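PDB 2YXY: hypothetical conserved protein from Geobacillus kaustophilus, which is of unknown function but joins a helical hairpin to a small beta domain that is probably SH3-like. Local coordinates for residues 78-81 with 87-90; 48-53 with 104-109. All coordinates share one frame; numbering follows the deposited sequence.

Contact 1: 78-81 with 87-90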
loop_
_atom_site.group_PDB
_atom_site.type_symbol
_atom_site.label_atom_id
_atom_site.label_comp_id
_atom_site.label_asym_id
_atom_site.label_seq_id
_atom_site.Cartn_x
_atom_site.Cartn_y
_atom_site.Cartn_z
ATOM N N PHE A 78 11.552 -1.807 6.151
ATOM C CA PHE A 78 11.796 -0.828 5.101
ATOM C C PHE A 78 12.397 0.427 5.718
ATOM O O PHE A 78 11.904 0.946 6.716
ATOM C CB PHE A 78 10.456 -0.498 4.411
ATOM C CG PHE A 78 10.584 0.326 3.164
ATOM C CD1 PHE A 78 10.227 1.670 3.169
ATOM C CD2 PHE A 78 11.011 -0.254 1.969
ATOM C CE1 PHE A 78 10.268 2.422 2.009
ATOM C CE2 PHE A 78 11.062 0.492 0.785
ATOM C CZ PHE A 78 10.689 1.841 0.807
ATOM N N LYS A 79 13.457 0.924 5.106
ATOM C CA LYS A 79 14.117 2.112 5.605
ATOM C C LYS A 79 13.684 3.276 4.731
ATOM O O LYS A 79 13.970 3.300 3.544
ATOM C CB LYS A 79 15.626 1.926 5.521
ATOM C CG LYS A 79 16.381 2.653 6.600
ATOM C CD LYS A 79 16.196 4.136 6.521
ATOM C CE LYS A 79 17.131 4.802 7.518
ATOM N NZ LYS A 79 18.522 4.283 7.365
ATOM N N VAL A 80 13.004 4.247 5.324
ATOM C CA VAL A 80 12.517 5.379 4.557
ATOM C C VAL A 80 13.560 6.459 4.263
ATOM O O VAL A 80 14.182 7.010 5.168
ATOM C CB VAL A 80 11.344 6.053 5.270
ATOM C CG1 VAL A 80 10.869 7.248 4.453
ATOM C CG2 VAL A 80 10.223 5.035 5.511
ATOM N N ARG A 81 13.741 6.756 2.987
ATOM C CA ARG A 81 14.663 7.787 2.578
ATOM C C ARG A 81 13.838 9.065 2.580
ATOM O O ARG A 81 14.212 10.055 3.205
ATOM C CB ARG A 81 15.212 7.488 1.177
ATOM C CG ARG A 81 16.041 8.622 0.575
ATOM C CD ARG A 81 16.378 8.346 -0.892
ATOM N NE ARG A 81 16.700 9.584 -1.599
ATOM C CZ ARG A 81 16.800 9.701 -2.920
ATOM N NH1 ARG A 81 16.609 8.652 -3.708
ATOM N NH2 ARG A 81 17.075 10.879 -3.458
ATOM N N PHE A 87 3.414 8.010 -0.834
ATOM C CA PHE A 87 4.541 7.112 -1.050
ATOM C C PHE A 87 5.769 7.356 -0.159
ATOM O O PHE A 87 6.122 8.489 0.195
ATOM C CB PHE A 87 5.004 7.187 -2.509
ATOM C CG PHE A 87 4.040 6.586 -3.487
ATOM C CD1 PHE A 87 3.989 5.203 -3.681
ATOM C CD2 PHE A 87 3.176 7.396 -4.205
ATOM C CE1 PHE A 87 3.077 4.638 -4.583
ATOM C CE2 PHE A 87 2.259 6.847 -5.108
ATOM C CZ PHE A 87 2.207 5.470 -5.300
ATOM N N ALA A 88 6.415 6.260 0.196
ATOM C CA ALA A 88 7.621 6.319 0.993
ATOM C C ALA A 88 8.665 5.747 0.066
ATOM O O ALA A 88 8.509 4.633 -0.419
ATOM C CB ALA A 88 7.482 5.446 2.234
ATOM N N TRP A 89 9.694 6.525 -0.239
ATOM C CA TRP A 89 10.772 6.031 -1.085
ATOM C C TRP A 89 11.860 5.580 -0.118
ATOM O O TRP A 89 12.205 6.300 0.821
ATOM C CB TRP A 89 11.310 7.140 -1.969
ATOM C CG TRP A 89 10.302 7.660 -2.911
ATOM C CD1 TRP A 89 9.272 8.519 -2.636
ATOM C CD2 TRP A 89 10.211 7.350 -4.294
ATOM N NE1 TRP A 89 8.548 8.763 -3.775
ATOM C CE2 TRP A 89 9.106 8.056 -4.810
ATOM C CE3 TRP A 89 10.959 6.540 -5.154
ATOM C CZ2 TRP A 89 8.732 7.982 -6.146
ATOM C CZ3 TRP A 89 10.587 6.462 -6.484
ATOM C CH2 TRP A 89 9.481 7.181 -6.969
ATOM N N GLY A 90 12.394 4.393 -0.353
ATOM C CA GLY A 90 13.416 3.852 0.523
ATOM C C GLY A 90 13.828 2.487 0.021
ATOM O O GLY A 90 13.776 2.227 -1.181
#
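Two neighbouring strands of a beta hairpin, 76-84 and 87-92, meet here through Phe78, Val80 and Arg81 on one side and Ala88, Trp89 and Gly90 on the other. The short segments cross at 99°, far from the 180° of a flat antiparallel pair, which reflects strong local twisting and coiling of the strands here. Val80 and Gly90 form an antiparallel non-hydrogen-bonded pair with their CA atoms 4.4 Å apart. Next to it, Arg81 N donates to Trp89 O at 2.7 Å. The same oxygen is approached by Arg81 CB at 3.3 Å, while the arginine chain runs on outward to a salt bridge with Glu99.

Glycine suits position 90 because its bare alpha carbon lets the opposite strand come close: Lys79 O makes a CA-H...O contact with Gly90 CA at 3.1 Å. It also leaves room for the Phe78 ring. The CB of Phe78 already points toward strand 87-92, and with CG anti to the backbone N (chi1 -170°) the ring reaches the peptide of Gly90. It meets that peptide obliquely, with Phe78 CZ 3.3 Å from Gly90 N and CE1 4.1 Å from Ala88 CB. The small methyl of Ala88 packs against both this ring and Val80 CG2, 4.3 Å from Ala88 CB.

Strand 67-70 flanks 76-84, and strand 100-103 flanks 87-92. Phe78 reaches Ile70 and Leu102 on those outer strands, and Leu107 from the following loop adds to the same apolar side. Trp89, pointing away, stacks on Tyr82 and rests against Ala101.

Contact 2: 48-53 with 104-109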
loop_
_atom_site.group_PDB
_atom_site.type_symbol
_atom_site.label_atom_id
_atom_site.label_comp_id
_atom_site.label_asym_id
_atom_site.label_seq_id
_atom_site.Cartn_x
_atom_site.Cartn_y
_atom_site.Cartn_z
ATOM N N LYS A 48 -4.159 -2.279 -5.785
ATOM C CA LYS A 48 -5.153 -1.209 -5.815
ATOM C C LYS A 48 -5.704 -0.949 -4.428
ATOM O O LYS A 48 -5.956 0.201 -4.054
ATOM C CB LYS A 48 -6.308 -1.564 -6.770
ATOM C CG LYS A 48 -5.869 -1.536 -8.234
ATOM C CD LYS A 48 -7.039 -1.799 -9.187
ATOM C CE LYS A 48 -6.582 -1.698 -10.636
ATOM N NZ LYS A 48 -7.754 -1.615 -11.561
ATOM N N ILE A 49 -5.904 -2.026 -3.667
ATOM C CA ILE A 49 -6.411 -1.918 -2.299
ATOM C C ILE A 49 -5.397 -1.161 -1.449
ATOM O O ILE A 49 -5.756 -0.264 -0.708
ATOM C CB ILE A 49 -6.673 -3.347 -1.690
ATOM C CG1 ILE A 49 -7.958 -3.932 -2.310
ATOM C CG2 ILE A 49 -6.803 -3.280 -0.145
ATOM C CD1 ILE A 49 -8.238 -5.432 -1.914
ATOM N N ALA A 50 -4.128 -1.540 -1.561
ATOM C CA ALA A 50 -3.078 -0.870 -0.802
ATOM C C ALA A 50 -3.089 0.634 -1.129
ATOM O O ALA A 50 -2.941 1.486 -0.236
ATOM C CB ALA A 50 -1.704 -1.474 -1.160
ATOM N N MET A 51 -3.250 0.960 -2.407
ATOM C CA MET A 51 -3.261 2.367 -2.807
ATOM C C MET A 51 -4.452 3.090 -2.226
ATOM O O MET A 51 -4.303 4.186 -1.702
ATOM C CB MET A 51 -3.259 2.505 -4.332
ATOM C CG MET A 51 -1.916 2.238 -4.958
ATOM S SD MET A 51 -0.593 3.276 -4.270
ATOM C CE MET A 51 -1.159 4.891 -4.647
ATOM N N ALA A 52 -5.638 2.492 -2.321
ATOM C CA ALA A 52 -6.796 3.154 -1.762
ATOM C C ALA A 52 -6.612 3.341 -0.242
ATOM O O ALA A 52 -6.985 4.379 0.303
ATOM C CB ALA A 52 -8.063 2.359 -2.056
ATOM N N LYS A 53 -6.047 2.343 0.438
ATOM C CA LYS A 53 -5.823 2.464 1.879
ATOM C C LYS A 53 -4.865 3.612 2.223
ATOM O O LYS A 53 -5.087 4.329 3.190
ATOM C CB LYS A 53 -5.273 1.152 2.451
ATOM C CG LYS A 53 -6.332 0.049 2.595
ATOM C CD LYS A 53 -5.687 -1.226 3.171
ATOM C CE LYS A 53 -6.721 -2.288 3.469
ATOM N NZ LYS A 53 -6.023 -3.609 3.683
ATOM N N ILE A 104 2.312 4.192 1.760
ATOM C CA ILE A 104 2.455 4.243 3.218
ATOM C C ILE A 104 1.580 3.214 3.940
ATOM O O ILE A 104 1.841 2.853 5.098
ATOM C CB ILE A 104 2.177 5.685 3.778
ATOM C CG1 ILE A 104 0.777 6.194 3.377
ATOM C CG2 ILE A 104 3.228 6.639 3.226
ATOM C CD1 ILE A 104 0.456 7.594 3.974
ATOM N N SER A 105 0.562 2.712 3.248
ATOM C CA SER A 105 -0.312 1.702 3.840
ATOM C C SER A 105 0.434 0.365 4.047
ATOM O O SER A 105 -0.067 -0.528 4.731
ATOM C CB SER A 105 -1.528 1.480 2.931
ATOM O OG SER A 105 -1.099 1.199 1.605
ATOM N N LEU A 106 1.615 0.215 3.445
ATOM C CA LEU A 106 2.380 -1.021 3.613
ATOM C C LEU A 106 3.476 -0.933 4.712
ATOM O O LEU A 106 4.300 -1.831 4.824
ATOM C CB LEU A 106 2.993 -1.455 2.259
ATOM C CG LEU A 106 1.956 -1.789 1.145
ATOM C CD1 LEU A 106 2.650 -2.379 -0.065
ATOM C CD2 LEU A 106 0.917 -2.801 1.659
ATOM N N LEU A 107 3.464 0.140 5.511
ATOM C CA LEU A 107 4.432 0.346 6.596
ATOM C C LEU A 107 3.703 0.282 7.938
ATOM O O LEU A 107 2.791 1.067 8.187
ATOM C CB LEU A 107 5.111 1.713 6.460
ATOM C CG LEU A 107 5.797 2.024 5.126
ATOM C CD1 LEU A 107 6.332 3.449 5.166
ATOM C CD2 LEU A 107 6.917 1.022 4.849
ATOM N N ARG A 108 4.082 -0.656 8.799
ATOM C CA ARG A 108 3.402 -0.779 10.074
ATOM C C ARG A 108 3.529 0.482 10.893
ATOM O O ARG A 108 4.632 0.875 11.283
ATOM C CB ARG A 108 3.912 -1.995 10.840
ATOM C CG ARG A 108 3.496 -3.270 10.142
ATOM C CD ARG A 108 3.653 -4.521 10.974
ATOM N NE ARG A 108 3.336 -5.682 10.148
ATOM C CZ ARG A 108 3.453 -6.946 10.536
ATOM N NH1 ARG A 108 3.882 -7.233 11.758
ATOM N NH2 ARG A 108 3.145 -7.924 9.691
ATOM N N LYS A 109 2.374 1.120 11.100
ATOM C CA LYS A 109 2.233 2.371 11.840
ATOM C C LYS A 109 3.121 2.346 13.081
ATOM O O LYS A 109 3.218 1.320 13.756
ATOM C CB LYS A 109 0.757 2.567 12.233
ATOM C CG LYS A 109 0.395 3.925 12.823
ATOM C CD LYS A 109 0.285 5.028 11.766
ATOM C CE LYS A 109 -0.902 4.819 10.818
ATOM N NZ LYS A 109 -0.630 3.852 9.709
#
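Ser105 points its hydroxyl at the backbone of Ala50, and this single bond is the polar centre of the contact. Ser105 OG donates to Ala50 O over a short 2.6 Å. It approaches from above the carbonyl plane, tilted 37° out of it and not on a lone pair, with a C=O...O angle of 121°. At chi1 53° the OG sits between the backbone N and the carbonyl carbon of its own residue, which brings it within bonding distance of Ala50 O. Serine suits the place because its short chain lets the 3-10 turn come close to helix 39-54 while still offering a donor to a main-chain oxygen.

Around the bond the packing is apolar and light. Ser105 CB lies 3.8 Å from Lys53 CB, one turn along from Ala50. Only the root of Lys53 takes part, since the extended remainder of the chain leads the ammonium group away. Elsewhere round the bond, Leu106 CD2 lies 4.1 Å from Ala50 CB. The methyl of Ala50 is therefore near both the serine OG and the leucine branch, and a side chain this small allows the turn to approach. Ala54, farther along the helix, touches Ile104 and Ser105 as well.

A one-turn 3-10 segment following a strand, with Arg108 then pairing by backbone bonds to Glu69, is consistent with the 3-10 turn that precedes the last strand of SH3-like barrels. In this protein that turn forms part of the surface that helix 39-54 packs against.

How the contacts relate
Contact 1 works within the beta domain, joining two consecutive strands, whereas contact 2 joins that domain to the helical hairpin across a long sequence separation. Contact 1 buries more, 272 Å² against 146 Å², and four of its seven touching residues are buried, against one of four in contact 2. Yet contact 2 lies nearer the centre of the chain, at the junction of its two parts. Their chemistry differs accordingly: main-chain pairing and a phenylalanine ring in contact 1, a serine hydroxyl on a helix carbonyl in contact 2. The two meet through Leu107, whose CD1 lies 3.7 Å from Ala88 CB. Met51 touches Phe87 too, giving the helix a direct link to the hairpin.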